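Local structure of D-3-phosphoglycerate dehydrogenase (2EKL) at residues A[23-28]-A[302-307]; A[30-35]-A[41-46]; A[50-53]-A[57-60]; A[106-111]-A[279-284]; A[112-115]-A[119-122]. The protein binds NAD and probably oxidises D-3-phosphoglycerate, the step that feeds serine synthesis. All coordinates share one frame; numbering follows the deposited sequence.

Interaction 1: residues A[23-28]-A[302-307]; sequences REKGIQ and NLLNAM
Leu304 and Met307, one turn apart on helix 289-309, meet Lys25 and Ile27 just beyond the end of helix 16-24. The contact belongs to the smaller domain of the D-2-hydroxyacid dehydrogenase fold, whose parallel sheet has strand order 2-1-3-4-5. The last long helix of the chain returns here and packs beside the first helix. Leu303 comes first in the walk and turns into the domain, where it rests on Leu22, Ile49 and Ile71. Leu304 follows, at the solvent edge. Its two methyls lie against the aliphatic part of Lys25, and the two side chains cross at about a right angle. Leu304 CD2 is 3.9 Å from Lys25 CE, and Leu304 CD1 is 4.0 Å from the same carbon. The lysine chain runs extended as far as CE and bends only at its last torsion (chi4 -61°), which turns NZ off the leucine methyls. A turn later comes Met307, which is buried. It meets Ile27 tip to tip. Ile27 is set in place by a Schellman motif that closes helix 16-24: Gly26 has positive phi, Gly26 N bonds to Arg23 O at 3.0 Å, and Ile27 N reaches back to Leu22 O. The Met307 chain bends at chi3 (81°), and its terminal methyl does the touching: Met307 CE lies 3.6 Å from Ile27 CG1 and 3.8 Å from Ile27 CD1.

Interaction 2: residues A[30-35]-A[41-46]; sequences DYMPEI and LNIIGN
Ile43 points its CD1 methyl at two side chains of the facing loop, Met32 and Ile35, and meets each of them tip to tip. Ile43 CD1 is 3.6 Å from Ile35 CD1 and 3.7 Å from Met32 SD. The two partners also approach each other, with Met32 SD 4.1 Å from Ile35 CD1. The three tips therefore form a compact triangle, wholly apolar, and no hydrogen bond crosses between the segments. Ile43 reaches inward because CG1 sits between the backbone N and the carbonyl carbon (chi1 68°), with the rest of the chain extended. Ile35 arrives with its chain extended. Met32 touches with its sulfur. A bend at chi3 (84°) carries its CE methyl farther from the isoleucine. The setting is a beta-alpha-beta crossover: strand 28-31 leads into helix 37-43, and the chain then enters strand 49-52, with strand 7-10 lying between the two strands in the sheet. Met32 also rests on Leu9 of that middle strand, and Ile35 on Thr11 just after it. The two loop residues are brought to the same side by a type I beta turn from Met32 to Ile35, closed by Ile35 N bonding to Met32 O at 3.2 Å. Inside this turn Pro33 packs on the preceding aromatic ring, with Pro33 CD 3.7 Å above the plane of Tyr31 and over its centre. At the far end of the other segment, Asn46 N bonds back to Ile43 O at 3.0 Å.

Interaction 3: residues A[50-53]-A[57-60]; sequences IVVR and KVTK
In the turn that leaves strand 49-52 and leads to helix 60-65, Val58 folds back onto Ile50 and Val52 of the strand it follows. One methyl does the work. Val58 CG2 is 3.9 Å from Val52 CG1 and 4.1 Å from Val52 CG2, so it sits against both branches of that valine. The two valines cross obliquely. Ile50 comes from farther down the strand with its chain fully extended (chi1 -175°, chi2 178°), and its end reaches the same methyl more loosely, Ile50 CD1 to Val58 CG2 being 4.4 Å. Ile50 and Val52 share one face of the parallel sheet, as alternate residues of a strand do, while Val51 points to the other face. This strand lies inside the sheet, bonded through its backbone to strands 7-10 and 71-74. All three touching residues are buried, and Val58 also rests on Ile72 of strand 71-74 and on Ile82. The backbone at Val58 makes an inverse gamma turn, with a weak bond from Thr59 N to Lys57 O at 3.1 Å. Thr59 then stands at the N-cap position of helix 60-65, its OG1 hydrogen-bonded to Asp61 OD1.

Interaction 4: residues A[106-111]-A[279-284]; sequences VELTIG and IVTTHI. With NAD (nicotinamide-adenine-dinucleotide), chain B.
Thr281 OG1, which Leu108 CD2 approaches to 3.9 Å, is hydrogen-bonded to Asp257 OD1. The same carboxylate oxygen also takes the backbone N-H of Ile284. Two bonds thus hold OD1, while Asp257 OD2 is hydrogen-bonded to NAD. Thr281 and Ile284 therefore act as a second shell behind the cofactor. Leu108, on helix 102-118, packs against this pair. It crosses Ile284 at about a right angle, with Leu108 CD2 3.8 Å from Ile284 CG1 and Leu108 CD1 4.1 Å from Ile284 CD1. The leucine reaches across because its CG stands anti to the backbone N (chi1 -176°). Between the two gripping residues the chain turns, and His283 points away from the helix. Its ring presents an edge to the nicotinamide end, with NAD O7N near the ring plane and 3.5 Å from His283 CD2. On the other side of the ring, His283 ND1 is hydrogen-bonded to Glu262 OE1. With an alanine here, Glu262 would probably lose its imidazole partner and the carboxamide of NAD the ring edge beside it. Such a histidine-glutamate pair next to the nicotinamide is characteristic of the NAD pocket of D-2-hydroxyacid dehydrogenases.

Interaction 5: residues A[112-115]-A[119-122]; sequences LMIA and KMYT
Ala115 O accepts the N-H of Met120, five residues on, in a bond of 3.1 Å with an N-H...O angle of 158°. The donor lies in the carbonyl plane, on a lone pair of the oxygen. A water also donates to Ala115 O at 2.8 Å and accepts from Tyr121 N at 2.9 Å. The carbonyl at the end of one helix is thus held by the start of the next once directly and once through the water. Met120 lays its side chain back along Ala115. With CG anti to the carbonyl carbon (chi1 -71°), Met120 CG and Met120 SD each come to 3.8 Å from Ala115 CA. The two beta carbons also approach, Met120 CB being 4.1 Å from Ala115 CB. The turn itself brings the two residues this close. This is a Schellman motif: helix 102-118 ends, Lys119 takes a positive phi (49°), and helix 120-128 begins at once. Lys119 is also the N-cap residue of the second helix, so one residue serves both ends. Next to the alanine, Ile114 lies side by side with Met120 and points the same way, Ile114 CG2 being 4.1 Å from Met120 SD. The corner takes part in the dimer contact. Met120 packs on Leu112 of the second subunit, Ile114 on Glu107 of that subunit, and Tyr121 on its Met124.

How the interactions relate
The contacts form two groups. Interactions 1, 2 and 3 belong to the domain with strand order 2-1-3-4-5. Interactions 1 and 2 are only partly buried, and interaction 3 is buried. Arg23 packs on Tyr31 between interactions 1 and 2, and Ile44 on Ile50 between 2 and 3. Across all three, only apolar atoms meet. Interactions 4 and 5 are both buried and share helix 102-118, with Leu112 packing on Ile279 and Thr281. Both reach the second subunit. Here polar chemistry joins in: interaction 4 backs the NAD pocket, and interaction 5 turns on one carbonyl. The centres of interactions 1 and 5 are about 45 Å apart.

Interaction 1: residues A[23-28]-A[302-307]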
# COMPACT_ATOMS: atom_id res chain seq x y z
N ARG A 23 29.28 -27.75 -3.17
CA ARG A 23 29.91 -28.84 -2.44
C ARG A 23 29.44 -30.20 -2.94
O ARG A 23 30.25 -31.12 -3.08
CB ARG A 23 29.66 -28.68 -0.94
CG ARG A 23 30.57 -27.63 -0.32
CD ARG A 23 30.25 -27.31 1.13
NE ARG A 23 31.27 -26.44 1.69
CZ ARG A 23 31.15 -25.74 2.82
NH1 ARG A 23 30.03 -25.82 3.53
NH2 ARG A 23 32.14 -24.97 3.23
N GLU A 24 28.15 -30.33 -3.22
CA GLU A 24 27.60 -31.60 -3.71
C GLU A 24 28.27 -32.02 -5.01
O GLU A 24 28.36 -33.22 -5.30
CB GLU A 24 26.10 -31.48 -3.96
CG GLU A 24 25.26 -31.15 -2.76
CD GLU A 24 23.79 -31.11 -3.09
OE1 GLU A 24 23.43 -30.55 -4.15
OE2 GLU A 24 22.99 -31.65 -2.30
N LYS A 25 28.71 -31.05 -5.79
CA LYS A 25 29.34 -31.34 -7.07
C LYS A 25 30.86 -31.51 -7.02
O LYS A 25 31.52 -31.53 -8.05
CB LYS A 25 28.94 -30.27 -8.09
CG LYS A 25 27.44 -30.26 -8.36
CD LYS A 25 27.07 -29.30 -9.47
CE LYS A 25 25.56 -29.28 -9.68
NZ LYS A 25 25.04 -30.62 -10.08
N GLY A 26 31.39 -31.63 -5.81
CA GLY A 26 32.82 -31.83 -5.66
C GLY A 26 33.70 -30.60 -5.78
O GLY A 26 34.92 -30.72 -5.76
N ILE A 27 33.10 -29.43 -5.92
CA ILE A 27 33.89 -28.21 -6.06
C ILE A 27 34.46 -27.86 -4.67
O ILE A 27 33.80 -27.97 -3.65
CB ILE A 27 33.01 -27.05 -6.52
CG1 ILE A 27 32.47 -27.21 -7.95
CG2 ILE A 27 33.77 -25.73 -6.44
CD1 ILE A 27 33.49 -27.80 -8.93
N GLN A 28 35.73 -27.45 -4.66
CA GLN A 28 36.40 -27.08 -3.42
C GLN A 28 35.90 -25.69 -3.03
O GLN A 28 36.20 -24.71 -3.70
CB GLN A 28 37.92 -27.05 -3.62
CG GLN A 28 38.71 -26.79 -2.35
CD GLN A 28 40.19 -26.57 -2.60
OE1 GLN A 28 40.88 -27.44 -3.15
NE2 GLN A 28 40.69 -25.41 -2.20
N ASN A 302 22.77 -19.56 -12.44
CA ASN A 302 23.58 -18.86 -13.42
C ASN A 302 25.05 -19.22 -13.25
O ASN A 302 25.80 -19.29 -14.23
CB ASN A 302 23.38 -17.35 -13.32
CG ASN A 302 22.03 -16.90 -13.85
OD1 ASN A 302 21.43 -17.59 -14.68
ND2 ASN A 302 21.56 -15.75 -13.40
N LEU A 303 25.46 -19.46 -12.01
CA LEU A 303 26.84 -19.83 -11.73
C LEU A 303 27.11 -21.21 -12.32
O LEU A 303 28.16 -21.45 -12.93
CB LEU A 303 27.11 -19.85 -10.22
CG LEU A 303 28.47 -20.38 -9.78
CD1 LEU A 303 29.57 -19.60 -10.48
CD2 LEU A 303 28.60 -20.26 -8.26
N LEU A 304 26.17 -22.13 -12.13
CA LEU A 304 26.32 -23.49 -12.65
C LEU A 304 26.38 -23.50 -14.17
O LEU A 304 27.18 -24.23 -14.76
CB LEU A 304 25.16 -24.37 -12.19
CG LEU A 304 25.12 -24.78 -10.71
CD1 LEU A 304 23.92 -25.67 -10.46
CD2 LEU A 304 26.40 -25.50 -10.34
N ASN A 305 25.55 -22.68 -14.82
CA ASN A 305 25.55 -22.62 -16.27
C ASN A 305 26.90 -22.12 -16.78
O ASN A 305 27.44 -22.65 -17.76
CB ASN A 305 24.44 -21.70 -16.78
CG ASN A 305 24.32 -21.73 -18.30
OD1 ASN A 305 24.04 -22.77 -18.89
ND2 ASN A 305 24.54 -20.58 -18.93
N ALA A 306 27.44 -21.10 -16.12
CA ALA A 306 28.74 -20.54 -16.50
C ALA A 306 29.83 -21.58 -16.31
O ALA A 306 30.77 -21.67 -17.10
CB ALA A 306 29.04 -19.31 -15.66
N MET A 307 29.72 -22.37 -15.24
CA MET A 307 30.70 -23.42 -14.98
C MET A 307 30.62 -24.50 -16.05
O MET A 307 31.64 -25.01 -16.52
CB MET A 307 30.47 -24.03 -13.59
CG MET A 307 30.78 -23.07 -12.45
SD MET A 307 30.33 -23.77 -10.84
CE MET A 307 31.75 -24.81 -10.53

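Interaction 2: residues A[30-35]-A[41-46]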
# COMPACT_ATOMS: atom_id res chain seq x y z
N ASP A 30 35.77 -22.67 -0.24
CA ASP A 30 36.31 -22.06 0.96
C ASP A 30 35.37 -20.93 1.36
O ASP A 30 35.30 -19.90 0.69
CB ASP A 30 37.72 -21.50 0.72
CG ASP A 30 38.74 -22.60 0.49
OD1 ASP A 30 38.50 -23.73 0.96
OD2 ASP A 30 39.79 -22.33 -0.13
N TYR A 31 34.63 -21.15 2.45
CA TYR A 31 33.67 -20.17 2.93
C TYR A 31 34.28 -19.28 4.02
O TYR A 31 34.44 -19.71 5.16
CB TYR A 31 32.44 -20.90 3.47
CG TYR A 31 31.30 -20.02 3.90
CD1 TYR A 31 30.88 -18.95 3.10
CD2 TYR A 31 30.58 -20.29 5.06
CE1 TYR A 31 29.78 -18.18 3.46
CE2 TYR A 31 29.48 -19.52 5.42
CZ TYR A 31 29.09 -18.47 4.62
OH TYR A 31 27.99 -17.72 4.97
N MET A 32 34.61 -18.05 3.65
CA MET A 32 35.21 -17.08 4.56
C MET A 32 34.34 -15.82 4.56
O MET A 32 34.74 -14.78 4.05
CB MET A 32 36.63 -16.75 4.09
CG MET A 32 37.49 -17.99 3.87
SD MET A 32 39.18 -17.64 3.33
CE MET A 32 39.98 -17.32 4.90
N PRO A 33 33.14 -15.91 5.16
CA PRO A 33 32.18 -14.80 5.23
C PRO A 33 32.64 -13.49 5.87
O PRO A 33 31.97 -12.48 5.74
CB PRO A 33 31.00 -15.43 5.98
CG PRO A 33 31.66 -16.40 6.88
CD PRO A 33 32.67 -17.05 5.96
N GLU A 34 33.78 -13.51 6.56
CA GLU A 34 34.28 -12.28 7.17
C GLU A 34 35.75 -12.02 6.86
O GLU A 34 36.44 -11.31 7.60
CB GLU A 34 34.04 -12.30 8.69
CG GLU A 34 34.36 -13.61 9.39
CD GLU A 34 33.89 -13.61 10.84
OE1 GLU A 34 32.72 -13.26 11.08
OE2 GLU A 34 34.68 -13.98 11.73
N ILE A 35 36.22 -12.57 5.75
CA ILE A 35 37.61 -12.39 5.32
C ILE A 35 37.89 -10.90 5.13
O ILE A 35 37.09 -10.17 4.54
CB ILE A 35 37.89 -13.13 3.98
CG1 ILE A 35 39.36 -12.97 3.60
CG2 ILE A 35 37.00 -12.58 2.88
CD1 ILE A 35 39.75 -13.71 2.31
N LEU A 41 43.18 -10.16 -0.82
CA LEU A 41 44.21 -9.90 -1.82
C LEU A 41 45.33 -10.93 -1.74
O LEU A 41 45.93 -11.28 -2.75
CB LEU A 41 44.79 -8.50 -1.63
CG LEU A 41 43.90 -7.32 -2.00
CD1 LEU A 41 44.56 -6.03 -1.55
CD2 LEU A 41 43.66 -7.31 -3.50
N ASN A 42 45.60 -11.43 -0.54
CA ASN A 42 46.66 -12.40 -0.35
C ASN A 42 46.34 -13.78 -0.91
O ASN A 42 47.24 -14.52 -1.31
CB ASN A 42 47.01 -12.55 1.14
CG ASN A 42 47.59 -11.27 1.73
OD1 ASN A 42 48.50 -10.67 1.15
ND2 ASN A 42 47.08 -10.87 2.89
N ILE A 43 45.05 -14.13 -0.97
CA ILE A 43 44.67 -15.46 -1.44
C ILE A 43 43.80 -15.55 -2.69
O ILE A 43 43.60 -16.64 -3.22
CB ILE A 43 43.95 -16.25 -0.33
CG1 ILE A 43 42.59 -15.62 -0.04
CG2 ILE A 43 44.80 -16.27 0.93
CD1 ILE A 43 41.73 -16.43 0.92
N ILE A 44 43.30 -14.42 -3.18
CA ILE A 44 42.43 -14.45 -4.35
C ILE A 44 43.06 -15.14 -5.57
O ILE A 44 42.36 -15.72 -6.40
CB ILE A 44 41.97 -13.03 -4.75
CG1 ILE A 44 40.93 -13.12 -5.88
CG2 ILE A 44 43.16 -12.18 -5.18
CD1 ILE A 44 39.71 -13.96 -5.53
N GLY A 45 44.38 -15.08 -5.66
CA GLY A 45 45.07 -15.69 -6.78
C GLY A 45 44.93 -17.20 -6.88
O GLY A 45 45.28 -17.78 -7.91
N ASN A 46 44.42 -17.84 -5.84
CA ASN A 46 44.27 -19.29 -5.85
C ASN A 46 42.90 -19.78 -6.29
O ASN A 46 42.65 -20.98 -6.30
CB ASN A 46 44.54 -19.87 -4.45
CG ASN A 46 45.78 -19.29 -3.80
OD1 ASN A 46 46.83 -19.18 -4.43
ND2 ASN A 46 45.67 -18.94 -2.53

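Interaction 3: residues A[50-53]-A[57-60]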
# COMPACT_ATOMS: atom_id res chain seq x y z
N ILE A 50 34.82 -16.68 -7.48
CA ILE A 50 34.66 -15.89 -6.27
C ILE A 50 33.17 -15.57 -6.17
O ILE A 50 32.54 -15.24 -7.18
CB ILE A 50 35.47 -14.56 -6.31
CG1 ILE A 50 35.36 -13.85 -4.95
CG2 ILE A 50 34.96 -13.66 -7.42
CD1 ILE A 50 36.16 -12.56 -4.86
N VAL A 51 32.60 -15.71 -4.98
CA VAL A 51 31.18 -15.42 -4.78
C VAL A 51 31.10 -14.33 -3.72
O VAL A 51 31.64 -14.49 -2.63
CB VAL A 51 30.41 -16.67 -4.30
CG1 VAL A 51 28.93 -16.36 -4.21
CG2 VAL A 51 30.65 -17.83 -5.27
N VAL A 52 30.43 -13.23 -4.05
CA VAL A 52 30.34 -12.13 -3.11
C VAL A 52 28.91 -11.60 -2.97
O VAL A 52 28.03 -11.95 -3.78
CB VAL A 52 31.25 -11.00 -3.60
CG1 VAL A 52 32.65 -11.55 -3.87
CG2 VAL A 52 30.69 -10.39 -4.87
N ARG A 53 28.70 -10.88 -1.88
CA ARG A 53 27.39 -10.35 -1.88
C ARG A 53 27.54 -8.88 -2.06
O ARG A 53 27.64 -8.35 -3.16
CB ARG A 53 26.71 -10.64 -0.52
CG ARG A 53 25.41 -11.44 -0.69
CD ARG A 53 24.34 -11.13 0.39
NE ARG A 53 24.94 -10.82 1.70
CZ ARG A 53 24.14 -10.49 2.72
NH1 ARG A 53 22.83 -10.30 2.54
NH2 ARG A 53 24.63 -10.53 3.95
N LYS A 57 34.23 -5.88 -1.94
CA LYS A 57 34.34 -5.11 -3.17
C LYS A 57 35.33 -5.75 -4.14
O LYS A 57 36.52 -5.85 -3.84
CB LYS A 57 34.78 -3.67 -2.85
CG LYS A 57 33.78 -2.90 -2.00
CD LYS A 57 32.41 -2.84 -2.66
CE LYS A 57 31.44 -1.98 -1.86
NZ LYS A 57 31.25 -2.49 -0.47
N VAL A 58 34.83 -6.18 -5.29
CA VAL A 58 35.67 -6.81 -6.30
C VAL A 58 36.20 -5.73 -7.23
O VAL A 58 35.75 -5.59 -8.37
CB VAL A 58 34.88 -7.86 -7.11
CG1 VAL A 58 35.80 -8.58 -8.08
CG2 VAL A 58 34.23 -8.86 -6.16
N THR A 59 37.16 -4.96 -6.72
CA THR A 59 37.77 -3.87 -7.47
C THR A 59 38.82 -4.34 -8.48
O THR A 59 39.17 -5.52 -8.54
CB THR A 59 38.41 -2.86 -6.52
OG1 THR A 59 39.32 -3.54 -5.64
CG2 THR A 59 37.34 -2.16 -5.69
N LYS A 60 39.31 -3.39 -9.27
CA LYS A 60 40.31 -3.67 -10.29
C LYS A 60 41.54 -4.40 -9.76
O LYS A 60 41.99 -5.37 -10.37
CB LYS A 60 40.73 -2.36 -10.96
CG LYS A 60 41.77 -2.52 -12.07
CD LYS A 60 42.02 -1.19 -12.77
CE LYS A 60 42.45 -0.11 -11.79
NZ LYS A 60 42.65 1.21 -12.46

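Interaction 4: residues A[106-111]-A[279-284]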
# COMPACT_ATOMS: atom_id res chain seq x y z
N VAL A 106 7.80 -3.94 -7.01
CA VAL A 106 6.54 -3.42 -7.54
C VAL A 106 5.53 -3.22 -6.41
O VAL A 106 4.86 -2.19 -6.31
CB VAL A 106 5.91 -4.40 -8.57
CG1 VAL A 106 4.48 -4.00 -8.87
CG2 VAL A 106 6.74 -4.41 -9.85
N GLU A 107 5.41 -4.24 -5.56
CA GLU A 107 4.47 -4.19 -4.46
C GLU A 107 4.81 -3.08 -3.46
O GLU A 107 3.92 -2.36 -3.01
CB GLU A 107 4.41 -5.56 -3.78
CG GLU A 107 3.65 -6.59 -4.63
CD GLU A 107 4.06 -8.02 -4.36
OE1 GLU A 107 4.54 -8.32 -3.25
OE2 GLU A 107 3.89 -8.86 -5.27
N LEU A 108 6.09 -2.93 -3.14
CA LEU A 108 6.48 -1.88 -2.20
C LEU A 108 6.16 -0.52 -2.81
O LEU A 108 5.78 0.41 -2.09
CB LEU A 108 7.97 -1.96 -1.87
CG LEU A 108 8.44 -0.95 -0.82
CD1 LEU A 108 7.77 -1.24 0.52
CD2 LEU A 108 9.96 -1.01 -0.67
N THR A 109 6.32 -0.40 -4.12
CA THR A 109 6.04 0.87 -4.80
C THR A 109 4.58 1.27 -4.60
O THR A 109 4.28 2.41 -4.23
CB THR A 109 6.32 0.78 -6.32
OG1 THR A 109 7.70 0.45 -6.53
CG2 THR A 109 6.02 2.11 -7.01
N ILE A 110 3.67 0.33 -4.86
CA ILE A 110 2.24 0.58 -4.69
C ILE A 110 1.94 0.89 -3.23
O ILE A 110 1.13 1.77 -2.91
CB ILE A 110 1.40 -0.66 -5.13
CG1 ILE A 110 1.59 -0.91 -6.63
CG2 ILE A 110 -0.08 -0.44 -4.80
CD1 ILE A 110 1.18 0.25 -7.53
N GLY A 111 2.60 0.16 -2.33
CA GLY A 111 2.39 0.39 -0.91
C GLY A 111 2.81 1.79 -0.51
O GLY A 111 2.11 2.47 0.25
N ILE A 279 8.07 10.18 3.27
CA ILE A 279 7.83 8.82 3.74
C ILE A 279 9.01 7.97 3.27
O ILE A 279 9.34 7.96 2.09
CB ILE A 279 6.51 8.24 3.13
CG1 ILE A 279 5.29 8.97 3.68
CG2 ILE A 279 6.40 6.75 3.44
CD1 ILE A 279 5.08 10.37 3.12
N VAL A 280 9.63 7.25 4.20
CA VAL A 280 10.80 6.45 3.85
C VAL A 280 10.84 5.03 4.41
O VAL A 280 10.55 4.81 5.59
CB VAL A 280 12.11 7.15 4.35
CG1 VAL A 280 13.33 6.39 3.82
CG2 VAL A 280 12.14 8.61 3.92
N THR A 281 11.17 4.07 3.56
CA THR A 281 11.35 2.70 4.02
C THR A 281 12.85 2.47 3.88
O THR A 281 13.52 3.11 3.06
CB THR A 281 10.52 1.67 3.21
OG1 THR A 281 10.59 1.96 1.81
CG2 THR A 281 9.06 1.71 3.67
N THR A 282 13.38 1.56 4.68
CA THR A 282 14.81 1.30 4.73
C THR A 282 15.42 0.40 3.65
O THR A 282 16.17 -0.53 3.95
CB THR A 282 15.17 0.76 6.13
OG1 THR A 282 14.40 -0.41 6.40
CG2 THR A 282 14.83 1.80 7.19
N HIS A 283 15.13 0.71 2.39
CA HIS A 283 15.65 -0.05 1.25
C HIS A 283 15.28 -1.52 1.36
O HIS A 283 16.13 -2.41 1.25
CB HIS A 283 17.17 0.12 1.17
CG HIS A 283 17.71 0.06 -0.23
ND1 HIS A 283 18.68 0.93 -0.69
CD2 HIS A 283 17.41 -0.75 -1.27
CE1 HIS A 283 18.95 0.66 -1.95
NE2 HIS A 283 18.19 -0.36 -2.33
N ILE A 284 13.99 -1.77 1.55
CA ILE A 284 13.46 -3.12 1.69
C ILE A 284 12.77 -3.64 0.43
O ILE A 284 12.08 -4.65 0.47
CB ILE A 284 12.45 -3.20 2.86
CG1 ILE A 284 11.31 -2.21 2.63
CG2 ILE A 284 13.17 -2.87 4.18
CD1 ILE A 284 10.22 -2.27 3.69
PA NAD B . 14.92 -2.20 -15.97
O1A NAD B . 14.03 -3.31 -16.35
O2A NAD B . 16.32 -2.22 -16.58
O5B NAD B . 14.16 -0.84 -16.34
C5B NAD B . 14.81 0.40 -16.13
C4B NAD B . 14.13 1.39 -17.26
O4B NAD B . 14.38 2.77 -16.94
C3B NAD B . 14.62 1.00 -18.69
O3B NAD B . 13.52 0.77 -19.58
C2B NAD B . 15.55 2.16 -19.04
O2B NAD B . 15.77 2.45 -20.40
C1B NAD B . 14.89 3.22 -18.24
N9A NAD B . 15.71 4.46 -18.08
C8A NAD B . 17.07 4.63 -17.81
N7A NAD B . 17.36 5.95 -17.75
C5A NAD B . 16.22 6.64 -17.98
C6A NAD B . 15.86 8.04 -18.05
N6A NAD B . 16.77 8.99 -17.87
N1A NAD B . 14.51 8.43 -18.32
C2A NAD B . 13.48 7.45 -18.52
N3A NAD B . 13.82 6.08 -18.45
C4A NAD B . 15.16 5.70 -18.19
O3 NAD B . 15.13 -2.19 -14.38
PN NAD B . 14.12 -2.64 -13.20
O1N NAD B . 12.74 -2.35 -13.59
O2N NAD B . 14.45 -4.07 -12.95
O5D NAD B . 14.72 -1.73 -12.05
C5D NAD B . 14.36 -0.37 -11.99
C4D NAD B . 15.06 0.34 -10.84
O4D NAD B . 14.67 -0.18 -9.58
C3D NAD B . 16.61 0.26 -10.83
O3D NAD B . 17.19 1.53 -10.48
C2D NAD B . 16.90 -0.83 -9.87
O2D NAD B . 18.26 -0.87 -9.46
C1D NAD B . 15.84 -0.50 -8.85
N1N NAD B . 15.46 -1.54 -7.86
C2N NAD B . 15.34 -1.15 -6.49
C3N NAD B . 14.98 -2.14 -5.52
C7N NAD B . 14.84 -1.74 -4.10
O7N NAD B . 15.21 -2.64 -3.18
N7N NAD B . 14.38 -0.56 -3.70
C4N NAD B . 14.75 -3.53 -5.99
C5N NAD B . 14.89 -3.91 -7.38
C6N NAD B . 15.25 -2.90 -8.33

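Interaction 5: residues A[112-115]-A[119-122]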
# COMPACT_ATOMS: atom_id res chain seq x y z
N LEU A 112 3.97 2.23 -1.00
CA LEU A 112 4.48 3.57 -0.69
C LEU A 112 3.56 4.65 -1.26
O LEU A 112 3.28 5.65 -0.59
CB LEU A 112 5.90 3.74 -1.25
CG LEU A 112 7.02 3.05 -0.46
CD1 LEU A 112 8.34 3.13 -1.23
CD2 LEU A 112 7.16 3.73 0.90
N MET A 113 3.08 4.44 -2.48
CA MET A 113 2.19 5.41 -3.11
C MET A 113 0.94 5.63 -2.26
O MET A 113 0.53 6.76 -2.00
CB MET A 113 1.79 4.93 -4.50
CG MET A 113 0.77 5.83 -5.19
SD MET A 113 0.34 5.26 -6.86
CE MET A 113 -0.61 3.79 -6.49
N ILE A 114 0.33 4.54 -1.81
CA ILE A 114 -0.88 4.63 -1.00
C ILE A 114 -0.58 5.19 0.38
O ILE A 114 -1.33 6.02 0.90
CB ILE A 114 -1.57 3.26 -0.87
CG1 ILE A 114 -1.99 2.77 -2.26
CG2 ILE A 114 -2.80 3.36 0.03
CD1 ILE A 114 -2.44 1.31 -2.30
N ALA A 115 0.53 4.75 0.98
CA ALA A 115 0.90 5.24 2.31
C ALA A 115 1.11 6.75 2.27
O ALA A 115 0.71 7.47 3.19
CB ALA A 115 2.16 4.54 2.80
N LYS A 119 -1.32 9.25 4.26
CA LYS A 119 -0.64 9.51 5.52
C LYS A 119 -0.81 8.33 6.46
O LYS A 119 -1.12 8.49 7.64
CB LYS A 119 -1.21 10.78 6.17
CG LYS A 119 -1.09 11.99 5.27
CD LYS A 119 -1.77 13.21 5.86
CE LYS A 119 -1.72 14.38 4.89
NZ LYS A 119 -2.44 15.57 5.42
N MET A 120 -0.61 7.13 5.93
CA MET A 120 -0.77 5.93 6.73
C MET A 120 0.18 5.86 7.92
O MET A 120 -0.19 5.40 8.99
CB MET A 120 -0.61 4.68 5.86
CG MET A 120 -1.78 4.47 4.91
SD MET A 120 -1.64 2.96 3.92
CE MET A 120 -2.00 1.73 5.13
N TYR A 121 1.42 6.31 7.73
CA TYR A 121 2.39 6.27 8.82
C TYR A 121 1.90 7.08 10.01
O TYR A 121 1.93 6.61 11.14
CB TYR A 121 3.74 6.81 8.37
CG TYR A 121 4.76 6.81 9.48
CD1 TYR A 121 5.18 5.62 10.07
CD2 TYR A 121 5.28 8.01 9.98
CE1 TYR A 121 6.09 5.62 11.13
CE2 TYR A 121 6.19 8.02 11.04
CZ TYR A 121 6.59 6.83 11.60
OH TYR A 121 7.50 6.84 12.64
N THR A 122 1.47 8.30 9.74
CA THR A 122 0.99 9.18 10.79
C THR A 122 -0.17 8.53 11.54
O THR A 122 -0.21 8.54 12.78
CB THR A 122 0.53 10.53 10.21
OG1 THR A 122 1.62 11.14 9.51
CG2 THR A 122 0.05 11.46 11.32
O HOH W 1 2.58 7.45 5.33